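Local coordinates for bacterioferritin (Rhodobacter capsulatus, PDB 1JGC), which probably stores iron, binding and oxidising iron(II) at a ferroxidase centre with dioxygen and laying it down as mineral inside a 24-subunit, heme-bearing shell, at residues S17-I22 and Q72-L77. Residues are numbered along the deposited sequence; the frame is centred on the assembly and turned at random. Where two conformers were deposited one is given.
Sequences SELTAI and QKLDPL
Leu74 lays its two methyls over the backbone of helix 5-34 between Leu19 and Thr20: CD2 rests on Leu19 CB at 3.3 Å, while CD1 lies 3.8 Å from Leu19 O and 4.0 Å from Thr20 CA. The Leu19 and Leu74 side chains cross at about a right angle, and a branched apolar residue suits this place because its two methyls spread over side chain and backbone alike. Threonine suits position 20 because it offers the loop both a hydroxyl and a methyl. Its OG1 accepts the backbone N-H of Asp75, N to OG1 2.7 Å with 146° at the hydrogen, and gives its own hydrogen to Arg16 O one turn back in the helix. With OG1 anti to the carbonyl carbon (chi1 -57°), the hydroxyl meets the loop backbone while CG2 passes 3.5 Å from Asp75 O. A valine in place of Thr20 would probably leave the Asp75 N-H without this acceptor and lose the bond to Arg16 O. Beyond it, Leu77 brings CD2 to 4.0 Å from Thr20 CG2, extending the apolar cover. The loop 72-77 belongs to the long connection between helices 38-64 and 83-111, which runs along the outside of the ferritin four-helix bundle; Gln72 and Leu77 also hydrogen-bond to the second subunit, and Leu19 touches the heme. The chemistry thus implies a chain without regular structure tied to helix 5-34 by the Thr20 hydroxyl, with Leu74 and Leu77 packed against the helix.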
loop_
_atom_site.group_PDB
_atom_site.type_symbol
_atom_site.label_atom_id
_atom_site.label_comp_id
_atom_site.label_asym_id
_atom_site.label_seq_id
_atom_site.Cartn_x
_atom_site.Cartn_y
_atom_site.Cartn_z
ATOM N N SER A 17 -9.069 6.866 53.253
ATOM C CA SER A 17 -9.671 8.049 52.678
ATOM C C SER A 17 -9.947 7.794 51.190
ATOM O O SER A 17 -11.022 8.130 50.681
ATOM C CB SER A 17 -8.722 9.229 52.857
ATOM O OG SER A 17 -9.273 10.426 52.341
ATOM N N GLU A 18 -8.976 7.194 50.499
ATOM C CA GLU A 18 -9.118 6.899 49.075
ATOM C C GLU A 18 -10.189 5.850 48.784
ATOM O O GLU A 18 -10.980 6.017 47.857
ATOM C CB GLU A 18 -7.781 6.448 48.481
ATOM C CG GLU A 18 -6.668 7.496 48.522
ATOM C CD GLU A 18 -7.026 8.793 47.809
ATOM O OE1 GLU A 18 -7.957 9.492 48.265
ATOM O OE2 GLU A 18 -6.372 9.123 46.794
ATOM N N LEU A 19 -10.218 4.771 49.563
ATOM C CA LEU A 19 -11.224 3.731 49.362
ATOM C C LEU A 19 -12.599 4.364 49.504
ATOM O O LEU A 19 -13.547 3.948 48.849
ATOM C CB LEU A 19 -11.079 2.614 50.394
ATOM C CG LEU A 19 -9.824 1.745 50.352
ATOM C CD1 LEU A 19 -9.843 0.764 51.519
ATOM C CD2 LEU A 19 -9.760 1.001 49.035
ATOM N N THR A 20 -12.702 5.375 50.364
ATOM C CA THR A 20 -13.968 6.055 50.590
ATOM C C THR A 20 -14.329 6.849 49.340
ATOM O O THR A 20 -15.455 6.766 48.843
ATOM C CB THR A 20 -13.891 7.020 51.808
ATOM O OG1 THR A 20 -13.500 6.290 52.976
ATOM C CG2 THR A 20 -15.235 7.661 52.068
ATOM N N ALA A 21 -13.370 7.615 48.832
ATOM C CA ALA A 21 -13.593 8.409 47.629
ATOM C C ALA A 21 -13.988 7.513 46.442
ATOM O O ALA A 21 -14.899 7.837 45.685
ATOM C CB ALA A 21 -12.337 9.210 47.289
ATOM N N ILE A 22 -13.306 6.387 46.284
ATOM C CA ILE A 22 -13.618 5.481 45.191
ATOM C C ILE A 22 -15.095 5.120 45.190
ATOM O O ILE A 22 -15.773 5.258 44.178
ATOM C CB ILE A 22 -12.796 4.179 45.287
ATOM C CG1 ILE A 22 -11.317 4.481 45.068
ATOM C CG2 ILE A 22 -13.295 3.169 44.270
ATOM C CD1 ILE A 22 -10.430 3.292 45.292
ATOM N N GLN A 72 -10.114 -2.775 55.308
ATOM C CA GLN A 72 -11.324 -3.295 55.938
ATOM C C GLN A 72 -12.456 -2.286 56.141
ATOM O O GLN A 72 -13.624 -2.673 56.176
ATOM C CB GLN A 72 -10.983 -3.935 57.286
ATOM C CG GLN A 72 -12.161 -4.638 57.945
ATOM C CD GLN A 72 -12.546 -5.909 57.222
ATOM O OE1 GLN A 72 -11.805 -6.897 57.231
ATOM N NE2 GLN A 72 -13.703 -5.888 56.576
ATOM N N LYS A 73 -12.126 -1.002 56.258
ATOM C CA LYS A 73 -13.158 -0.002 56.501
ATOM C C LYS A 73 -13.022 1.262 55.678
ATOM O O LYS A 73 -11.949 1.559 55.156
ATOM C CB LYS A 73 -13.155 0.374 57.982
ATOM C CG LYS A 73 -13.264 -0.827 58.902
ATOM C CD LYS A 73 -13.483 -0.421 60.342
ATOM C CE LYS A 73 -13.666 -1.649 61.217
ATOM N NZ LYS A 73 -13.948 -1.272 62.643
ATOM N N LEU A 74 -14.121 2.005 55.563
ATOM C CA LEU A 74 -14.113 3.273 54.836
ATOM C C LEU A 74 -14.568 4.352 55.803
ATOM O O LEU A 74 -15.229 4.064 56.790
ATOM C CB LEU A 74 -15.093 3.268 53.661
ATOM C CG LEU A 74 -15.141 2.169 52.597
ATOM C CD1 LEU A 74 -15.968 2.686 51.426
ATOM C CD2 LEU A 74 -13.758 1.793 52.126
ATOM N N ASP A 75 -14.195 5.595 55.531
ATOM C CA ASP A 75 -14.651 6.697 56.359
ATOM C C ASP A 75 -16.114 6.913 55.940
ATOM O O ASP A 75 -16.590 6.281 54.988
ATOM C CB ASP A 75 -13.802 7.940 56.101
ATOM C CG ASP A 75 -12.373 7.771 56.602
ATOM O OD1 ASP A 75 -12.202 7.184 57.695
ATOM O OD2 ASP A 75 -11.427 8.230 55.925
ATOM N N PRO A 76 -16.853 7.780 56.647
ATOM C CA PRO A 76 -18.255 7.996 56.271
ATOM C C PRO A 76 -18.453 8.482 54.838
ATOM O O PRO A 76 -17.792 9.420 54.399
ATOM C CB PRO A 76 -18.729 9.013 57.299
ATOM C CG PRO A 76 -17.919 8.633 58.514
ATOM C CD PRO A 76 -16.544 8.449 57.920
ATOM N N LEU A 77 -19.356 7.828 54.114
ATOM C CA LEU A 77 -19.658 8.195 52.736
ATOM C C LEU A 77 -20.589 9.406 52.700
ATOM O O LEU A 77 -21.368 9.622 53.622
ATOM C CB LEU A 77 -20.342 7.029 52.028
ATOM C CG LEU A 77 -19.492 5.822 51.650
ATOM C CD1 LEU A 77 -20.377 4.634 51.285
ATOM C CD2 LEU A 77 -18.583 6.213 50.491
#